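Side-chain contacts in 6-aminohexanoate-dimer hydrolase (Bacillus anthracis, PDB 4GB7), which probably hydrolyses the amide bond of 6-aminohexanoate dimers or related small amides, as a serine hydrolase of the beta-lactamase clan: residues T181-Q184 with L185-Q189; I353-N357 with Q358-P362; T240-P243 with G244-F247; I333-D336 with I337-Q341. One frame throughout, in Å; residues are numbered along the deposited sequence.

Interaction 1: residues T181-Q184 with L185-Q189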
# COMPACT_ATOMS: atom_id res chain seq x y z
N THR A 181 10.44 -7.38 -17.68
CA THR A 181 9.11 -7.25 -18.28
C THR A 181 8.18 -6.59 -17.29
O THR A 181 8.44 -6.60 -16.07
CB THR A 181 8.46 -8.59 -18.71
OG1 THR A 181 8.20 -9.41 -17.55
CG2 THR A 181 9.29 -9.36 -19.76
N LEU A 182 7.09 -6.03 -17.80
CA LEU A 182 6.11 -5.42 -16.93
C LEU A 182 5.57 -6.44 -15.92
O LEU A 182 5.39 -6.09 -14.74
CB LEU A 182 4.98 -4.79 -17.70
CG LEU A 182 5.27 -3.40 -18.22
CD1 LEU A 182 6.48 -3.32 -19.14
CD2 LEU A 182 4.03 -2.83 -18.89
N GLN A 183 5.29 -7.65 -16.38
CA GLN A 183 4.82 -8.72 -15.52
C GLN A 183 5.81 -9.04 -14.39
O GLN A 183 5.39 -9.21 -13.24
CB GLN A 183 4.41 -9.97 -16.32
CG GLN A 183 3.63 -10.98 -15.47
CD GLN A 183 2.32 -10.40 -14.93
OE1 GLN A 183 1.48 -9.94 -15.68
NE2 GLN A 183 2.14 -10.44 -13.62
N GLN A 184 7.10 -9.11 -14.72
CA GLN A 184 8.15 -9.28 -13.69
C GLN A 184 8.14 -8.19 -12.64
O GLN A 184 8.29 -8.47 -11.42
CB GLN A 184 9.53 -9.44 -14.35
CG GLN A 184 9.61 -10.81 -15.03
CD GLN A 184 10.78 -10.92 -16.04
OE1 GLN A 184 11.43 -9.89 -16.42
NE2 GLN A 184 11.03 -12.13 -16.51
N LEU A 185 7.93 -6.96 -13.08
CA LEU A 185 7.81 -5.81 -12.17
C LEU A 185 6.56 -5.96 -11.28
O LEU A 185 6.63 -5.82 -10.00
CB LEU A 185 7.79 -4.49 -12.94
CG LEU A 185 9.06 -4.11 -13.69
CD1 LEU A 185 8.79 -3.06 -14.77
CD2 LEU A 185 10.17 -3.61 -12.79
N MSE A 186 5.44 -6.23 -11.93
CA MSE A 186 4.16 -6.50 -11.22
C MSE A 186 4.28 -7.57 -10.13
O MSE A 186 3.67 -7.46 -9.04
CB MSE A 186 3.07 -6.90 -12.23
CG MSE A 186 2.54 -5.78 -13.11
SE MSE A 186 1.39 -4.63 -12.07
CE MSE A 186 -0.22 -5.58 -12.47
N ASP A 187 5.09 -8.60 -10.40
CA ASP A 187 5.27 -9.71 -9.47
C ASP A 187 6.47 -9.58 -8.53
O ASP A 187 6.80 -10.55 -7.82
CB ASP A 187 5.33 -11.04 -10.25
CG ASP A 187 3.98 -11.43 -10.86
OD1 ASP A 187 2.95 -11.01 -10.31
OD2 ASP A 187 3.97 -12.09 -11.92
N MSE A 188 7.15 -8.43 -8.55
CA MSE A 188 8.28 -8.21 -7.67
C MSE A 188 9.37 -9.29 -7.89
O MSE A 188 9.89 -9.86 -6.98
CB MSE A 188 7.82 -8.13 -6.21
CG MSE A 188 7.14 -6.84 -5.92
SE MSE A 188 8.11 -5.25 -6.13
CE MSE A 188 6.96 -4.13 -5.05
N GLN A 189 9.69 -9.55 -9.14
CA GLN A 189 10.71 -10.51 -9.48
C GLN A 189 11.97 -9.85 -10.12
O GLN A 189 12.73 -10.50 -10.87
CB GLN A 189 10.13 -11.58 -10.36
CG GLN A 189 9.14 -12.50 -9.67
CD GLN A 189 8.42 -13.39 -10.63
OE1 GLN A 189 8.50 -13.21 -11.85
NE2 GLN A 189 7.74 -14.39 -10.11
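Q183 and D187 meet one turn apart on the short helix 182-186, a local side-chain contact near the C-terminus of a helix capped at both ends within the beta-lactamase-type fold. The chain of Q183 starts anti to the backbone N (chi1 -167°) and then bends at CG, which swings the amide along the helix toward its C-terminal end. There NE2 of Q183 donates to OD2 of D187 at 3.0 Å; the carboxylate oxygen lies close to the amide plane, but the amide nitrogen comes in from above the carboxylate plane. At the N-terminal end, T181 and Q184 form a capping box: Q184 N gives a hydrogen bond to T181 OG1 at 3.1 Å, and T181 N returns one to Q184 OE1 at 3.0 Å. At the C-terminal end, M188 takes positive phi as the C-prime residue of a Schellman motif, with Q189 N bonded to Q184 O at 2.9 Å and M188 N to L185 O at 3.0 Å. Selenomethionine M186 lays its CG 3.3 Å from L182 O before its end leads away. Other partners hold the polar pair: D187 OD1 accepts from the backbone N of N357 and bonds H356 ND1, while Q183 NE2 also bonds N357 OD1. With both carboxylate oxygens of D187 engaged and buried, its rotation is fixed, and the neighbouring donors would be expected to stabilise its negative charge.

Interaction 2: residues I353-N357 with Q358-P362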
# COMPACT_ATOMS: atom_id res chain seq x y z
N ILE A 353 3.43 -18.29 1.40
CA ILE A 353 2.94 -16.96 0.96
C ILE A 353 3.37 -16.72 -0.49
O ILE A 353 4.49 -17.04 -0.87
CB ILE A 353 3.51 -15.83 1.86
CG1 ILE A 353 3.03 -16.03 3.30
CG2 ILE A 353 3.10 -14.42 1.37
CD1 ILE A 353 3.77 -15.13 4.29
N SER A 354 2.46 -16.18 -1.27
CA SER A 354 2.73 -15.83 -2.66
C SER A 354 2.51 -14.35 -2.86
O SER A 354 2.01 -13.67 -1.97
CB SER A 354 1.86 -16.61 -3.62
OG SER A 354 2.03 -17.99 -3.51
N TYR A 355 2.88 -13.87 -4.04
CA TYR A 355 2.74 -12.46 -4.37
C TYR A 355 2.46 -12.34 -5.87
O TYR A 355 3.18 -12.94 -6.67
CB TYR A 355 4.01 -11.73 -4.06
CG TYR A 355 3.98 -10.21 -4.19
CD1 TYR A 355 4.12 -9.59 -5.41
CD2 TYR A 355 3.81 -9.40 -3.04
CE1 TYR A 355 4.17 -8.20 -5.51
CE2 TYR A 355 3.83 -8.01 -3.14
CZ TYR A 355 3.97 -7.41 -4.37
OH TYR A 355 4.06 -6.05 -4.45
N HIS A 356 1.43 -11.57 -6.22
CA HIS A 356 1.03 -11.42 -7.62
C HIS A 356 0.45 -10.03 -7.83
O HIS A 356 -0.45 -9.62 -7.10
CB HIS A 356 -0.00 -12.50 -7.97
CG HIS A 356 -0.25 -12.65 -9.47
ND1 HIS A 356 0.67 -12.31 -10.41
CD2 HIS A 356 -1.31 -13.19 -10.15
CE1 HIS A 356 0.18 -12.57 -11.63
NE2 HIS A 356 -1.02 -13.14 -11.48
N ASN A 357 0.97 -9.30 -8.81
CA ASN A 357 0.41 -8.03 -9.24
C ASN A 357 0.19 -7.00 -8.12
O ASN A 357 -0.83 -6.31 -8.04
CB ASN A 357 -0.91 -8.33 -10.00
CG ASN A 357 -0.66 -9.13 -11.27
OD1 ASN A 357 0.41 -9.02 -11.88
ND2 ASN A 357 -1.64 -9.96 -11.66
N GLN A 358 1.20 -6.91 -7.27
CA GLN A 358 1.30 -5.95 -6.17
C GLN A 358 0.54 -6.36 -4.91
O GLN A 358 0.51 -5.59 -3.94
CB GLN A 358 1.02 -4.50 -6.58
CG GLN A 358 1.80 -4.03 -7.84
CD GLN A 358 3.30 -3.84 -7.57
OE1 GLN A 358 3.72 -2.80 -7.06
NE2 GLN A 358 4.12 -4.83 -7.98
N TRP A 359 -0.04 -7.57 -4.92
CA TRP A 359 -0.78 -8.12 -3.75
C TRP A 359 -0.11 -9.36 -3.12
O TRP A 359 0.43 -10.24 -3.80
CB TRP A 359 -2.19 -8.54 -4.16
CG TRP A 359 -3.06 -7.39 -4.53
CD1 TRP A 359 -3.23 -6.82 -5.80
CD2 TRP A 359 -3.98 -6.70 -3.67
NE1 TRP A 359 -4.13 -5.82 -5.75
CE2 TRP A 359 -4.62 -5.70 -4.49
CE3 TRP A 359 -4.30 -6.77 -2.31
CZ2 TRP A 359 -5.54 -4.80 -3.98
CZ3 TRP A 359 -5.23 -5.88 -1.81
CH2 TRP A 359 -5.85 -4.91 -2.64
N TRP A 360 -0.15 -9.42 -1.79
CA TRP A 360 0.26 -10.60 -1.02
C TRP A 360 -0.90 -11.57 -0.91
O TRP A 360 -2.07 -11.17 -0.74
CB TRP A 360 0.69 -10.24 0.40
CG TRP A 360 1.81 -9.22 0.48
CD1 TRP A 360 1.71 -7.85 0.41
CD2 TRP A 360 3.26 -9.49 0.61
NE1 TRP A 360 2.94 -7.26 0.50
CE2 TRP A 360 3.91 -8.20 0.62
CE3 TRP A 360 4.03 -10.65 0.70
CZ2 TRP A 360 5.28 -8.08 0.73
CZ3 TRP A 360 5.41 -10.51 0.86
CH2 TRP A 360 6.02 -9.26 0.86
N ILE A 361 -0.56 -12.85 -1.00
CA ILE A 361 -1.53 -13.94 -0.93
C ILE A 361 -1.05 -14.90 0.11
O ILE A 361 -0.16 -15.74 -0.17
CB ILE A 361 -1.66 -14.65 -2.30
CG1 ILE A 361 -2.02 -13.65 -3.38
CG2 ILE A 361 -2.68 -15.77 -2.22
CD1 ILE A 361 -1.70 -14.11 -4.78
N PRO A 362 -1.56 -14.76 1.36
CA PRO A 362 -1.04 -15.57 2.45
C PRO A 362 -1.40 -17.06 2.41
O PRO A 362 -0.86 -17.83 3.19
CB PRO A 362 -1.74 -14.94 3.69
CG PRO A 362 -2.99 -14.31 3.17
CD PRO A 362 -2.53 -13.77 1.83
O HOH W 1 2.78 -4.71 -2.59
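Y355 and W360 stand opposite each other on the antiparallel hairpin 354-356/359-361, a non-hydrogen-bonded pair whose rings pack closely. The phenol turns its edge to the indole in a T-shaped stack: CD2 of Y355 stands 3.7 Å from CD2 of W360, over the centre of the indole, with the planes at 87°. Because CG of Y355 is anti to its backbone N (chi1 -173°), the ring lies beside its own carbonyl and over the partner strand, and W359 O covers one of its faces. Farther out, a water bridges the phenol and the turn, 2.6 Å from Y355 OH and donating to Q358 O at 2.8 Å. The chain of Q358 bends at CG; its amide is held by T254 through OE1 and by the carbonyl of M186 through NE2.

Packing is looser toward the open ends of the strands. I353, partly exposed, brings only CG2 to the indole edge, 3.9 Å from W360 CE3, and its CG1 lies 4.2 Å from CA of P362, which is itself partly exposed. On the other face of the hairpin, CB of H356 meets CD1 of I361 at 4.0 Å, while the imidazole leads away to bond D187 through ND1; the amide nitrogen of N357 sits over the centre of that imidazole. Two reciprocal pairs of backbone bonds, S354 with I361 and H356 with W359, clamp the strands. The whole is a two-residue beta hairpin, closed by a type I' turn from H356 to W359 with N357 and Q358 at its corners.

Interaction 3: residues T240-P243 with G244-F247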
# COMPACT_ATOMS: atom_id res chain seq x y z
N THR A 240 21.11 -7.91 -9.17
CA THR A 240 21.71 -8.89 -8.31
C THR A 240 21.23 -10.30 -8.62
O THR A 240 21.79 -11.25 -8.13
CB THR A 240 21.42 -8.57 -6.84
OG1 THR A 240 20.02 -8.54 -6.64
CG2 THR A 240 22.04 -7.20 -6.43
N ALA A 241 20.18 -10.44 -9.42
CA ALA A 241 19.76 -11.73 -9.96
C ALA A 241 18.94 -11.49 -11.20
O ALA A 241 18.45 -10.38 -11.42
CB ALA A 241 19.02 -12.58 -8.96
N PRO A 242 18.81 -12.52 -12.05
CA PRO A 242 18.12 -12.25 -13.29
C PRO A 242 16.64 -11.95 -13.06
O PRO A 242 16.00 -12.55 -12.19
CB PRO A 242 18.30 -13.55 -14.09
CG PRO A 242 19.56 -14.12 -13.55
CD PRO A 242 19.52 -13.82 -12.08
N PRO A 243 16.08 -11.06 -13.88
CA PRO A 243 14.67 -10.77 -13.70
C PRO A 243 13.77 -12.00 -13.95
O PRO A 243 13.99 -12.79 -14.89
CB PRO A 243 14.40 -9.64 -14.68
CG PRO A 243 15.44 -9.77 -15.71
CD PRO A 243 16.66 -10.26 -14.99
N GLY A 244 12.80 -12.20 -13.08
CA GLY A 244 11.95 -13.35 -13.16
C GLY A 244 12.42 -14.53 -12.33
O GLY A 244 11.66 -15.48 -12.10
N SER A 245 13.66 -14.48 -11.82
CA SER A 245 14.27 -15.67 -11.23
C SER A 245 13.87 -15.95 -9.80
O SER A 245 13.87 -17.13 -9.38
CB SER A 245 15.80 -15.60 -11.34
OG SER A 245 16.35 -14.63 -10.49
N VAL A 246 13.52 -14.90 -9.06
CA VAL A 246 13.13 -15.03 -7.65
C VAL A 246 12.34 -13.78 -7.23
O VAL A 246 12.50 -12.72 -7.82
CB VAL A 246 14.36 -15.18 -6.72
CG1 VAL A 246 15.22 -13.92 -6.74
CG2 VAL A 246 13.94 -15.57 -5.31
N PHE A 247 11.54 -13.91 -6.19
CA PHE A 247 10.88 -12.78 -5.57
C PHE A 247 11.90 -11.91 -4.85
O PHE A 247 12.72 -12.42 -4.06
CB PHE A 247 9.80 -13.26 -4.60
CG PHE A 247 9.12 -12.17 -3.81
CD1 PHE A 247 8.10 -11.46 -4.37
CD2 PHE A 247 9.49 -11.89 -2.50
CE1 PHE A 247 7.43 -10.49 -3.66
CE2 PHE A 247 8.83 -10.89 -1.78
CZ PHE A 247 7.78 -10.20 -2.36
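S245 reaches back to P242 across a type II beta turn that runs from P242 to S245, on the surface of the beta-lactamase-type fold, in the loop leading from strand 238-241 toward helix 251-265. The serine side chain shows how a short polar group can reinforce a turn. Its CB already lies against the turn, 3.2 Å from P242 O. From there chi1 of 71° sets OG between the backbone N and the carbonyl carbon, which directs the hydroxyl inward. At the tip, OG donates to P242 O at 2.7 Å, in the carbonyl plane and on a lone pair. The same oxygen accepts from the main-chain N of S245 at 3.1 Å, this donor being tilted 34° from the plane, so the carbonyl of P242 is gripped twice by one residue: once by the bond that closes the turn, once by the side chain.

At the corners of the turn, P243 has phi -64° with its ring fixing that torsion, while G244, at the third position, takes the positive phi that a type II turn needs there. G244 also pairs through its backbone with Q189, and F247, further along, meets the ring of Y355. Two carbon groups also approach the hydroxyl of S245: CD of the P242 ring comes to 3.6 Å from OG, and the methyl CB of A241 lies 3.7 Å from that same S245 OG.

Interaction 4: residues I333-D336 with I337-Q341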
# COMPACT_ATOMS: atom_id res chain seq x y z
N ILE A 333 -8.18 -8.72 -11.92
CA ILE A 333 -7.28 -8.41 -10.83
C ILE A 333 -7.52 -9.39 -9.73
O ILE A 333 -6.62 -10.10 -9.29
CB ILE A 333 -7.39 -6.95 -10.29
CG1 ILE A 333 -6.98 -5.96 -11.36
CG2 ILE A 333 -6.48 -6.74 -9.05
CD1 ILE A 333 -7.36 -4.51 -11.13
N THR A 334 -8.76 -9.46 -9.29
CA THR A 334 -9.08 -10.35 -8.18
C THR A 334 -9.13 -11.82 -8.63
O THR A 334 -8.70 -12.71 -7.87
CB THR A 334 -10.42 -9.94 -7.53
OG1 THR A 334 -11.46 -10.01 -8.52
CG2 THR A 334 -10.33 -8.53 -7.04
N GLU A 335 -9.59 -12.09 -9.86
CA GLU A 335 -9.67 -13.45 -10.37
C GLU A 335 -8.28 -14.08 -10.34
O GLU A 335 -8.08 -15.20 -9.88
CB GLU A 335 -10.20 -13.48 -11.83
CG GLU A 335 -10.45 -14.90 -12.32
CD GLU A 335 -11.02 -15.00 -13.73
OE1 GLU A 335 -10.74 -14.13 -14.58
OE2 GLU A 335 -11.73 -16.00 -14.00
N ASP A 336 -7.31 -13.35 -10.88
CA ASP A 336 -5.96 -13.88 -11.00
C ASP A 336 -5.31 -14.10 -9.63
O ASP A 336 -4.61 -15.09 -9.41
CB ASP A 336 -5.08 -12.97 -11.85
CG ASP A 336 -5.45 -13.00 -13.33
OD1 ASP A 336 -6.36 -13.78 -13.71
OD2 ASP A 336 -4.85 -12.22 -14.11
N ILE A 337 -5.57 -13.19 -8.71
CA ILE A 337 -5.08 -13.34 -7.37
C ILE A 337 -5.64 -14.57 -6.71
O ILE A 337 -4.90 -15.37 -6.11
CB ILE A 337 -5.35 -12.10 -6.53
CG1 ILE A 337 -4.46 -10.95 -7.02
CG2 ILE A 337 -5.14 -12.41 -5.07
CD1 ILE A 337 -4.94 -9.56 -6.59
N LYS A 338 -6.96 -14.75 -6.81
CA LYS A 338 -7.63 -15.88 -6.16
C LYS A 338 -7.25 -17.23 -6.75
O LYS A 338 -7.33 -18.22 -6.08
CB LYS A 338 -9.14 -15.63 -6.10
CG LYS A 338 -9.45 -14.43 -5.18
CD LYS A 338 -10.94 -14.19 -4.96
CE LYS A 338 -11.63 -13.74 -6.23
NZ LYS A 338 -13.03 -13.26 -5.98
N ASN A 339 -6.78 -17.24 -7.98
CA ASN A 339 -6.27 -18.48 -8.61
C ASN A 339 -4.79 -18.81 -8.35
O ASN A 339 -4.29 -19.83 -8.86
CB ASN A 339 -6.53 -18.39 -10.13
CG ASN A 339 -7.99 -18.56 -10.48
OD1 ASN A 339 -8.77 -19.19 -9.75
ND2 ASN A 339 -8.37 -18.00 -11.60
N VAL A 340 -4.08 -17.97 -7.58
CA VAL A 340 -2.68 -18.25 -7.24
C VAL A 340 -2.63 -19.37 -6.18
O VAL A 340 -3.04 -19.15 -5.04
CB VAL A 340 -1.86 -16.99 -6.80
CG1 VAL A 340 -0.42 -17.34 -6.40
CG2 VAL A 340 -1.80 -15.97 -7.92
N GLN A 341 -2.12 -20.54 -6.57
CA GLN A 341 -2.03 -21.67 -5.62
C GLN A 341 -0.76 -21.65 -4.79
O GLN A 341 0.20 -20.98 -5.15
CB GLN A 341 -2.12 -23.00 -6.38
CG GLN A 341 -3.42 -23.10 -7.15
CD GLN A 341 -3.85 -24.52 -7.35
OE1 GLN A 341 -3.42 -25.18 -8.28
NE2 GLN A 341 -4.72 -24.99 -6.47
O HOH W 2 -6.74 -16.57 -13.39
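I333 and I337 carry the same torsions, CG1 in each being set beside the backbone N (chi1 -65° and -71°) with the chain extended beyond it, and one turn of helix 332-338 therefore lays the two side chains alongside, pointing the same way. CD1 of I337 touches CG2 of I333 at 4.0 Å and lies 3.2 Å from I333 O. The backbone bond from I337 N to that oxygen is weak, whereas K338 N to T334 O, at 2.9 Å, is a firm helical bond. The aliphatic chain of K338 runs over the same T334 carbonyl, with CG 3.3 Å from T334 O, before bending at chi3; its NZ and the hydroxyl of T334 both bond N320 OD1, which joins the two side chains at one acceptor.

The solvent-facing side is more polar. N339 N donates to E335 O at 3.1 Å, and a water links the amide of N339 to D336, three residues earlier: it accepts from N339 ND2 at 2.8 Å and donates to D336 OD1 at 2.8 Å. The buried V340 directs CG2 to the carbonyl of D336, while I337 packs against W359 and I361 of the hairpin and against F369. This is an amphipathic helix at its C-terminal end, its apolar side laid on the hairpin 354-356/359-361, with exposed E335, K338 and N339 on the outer side and D336 at the border, where it meets H356.

How the interactions relate
Interaction 2 is the buried centre of the group, and the other three contacts are arranged around it. Interaction 1 meets the hairpin mainly by polar links, interaction 4 by apolar packing; both are partly buried helix ends, but the first sets a carboxylate in the interior whereas the second turns its polar residues outward. Interaction 3, the surface contact, touches interaction 1 and reaches the hairpin through an aromatic ring. Interactions 3 and 4 do not meet, their nearest atoms being about 11 Å apart. Aromatic stacking thus marks the largely buried hairpin, a buried carboxylate, probably charged, the helix end of interaction 1, water bridging the outer side of interaction 4, and hydroxyl-to-carbonyl bonding the exposed turn.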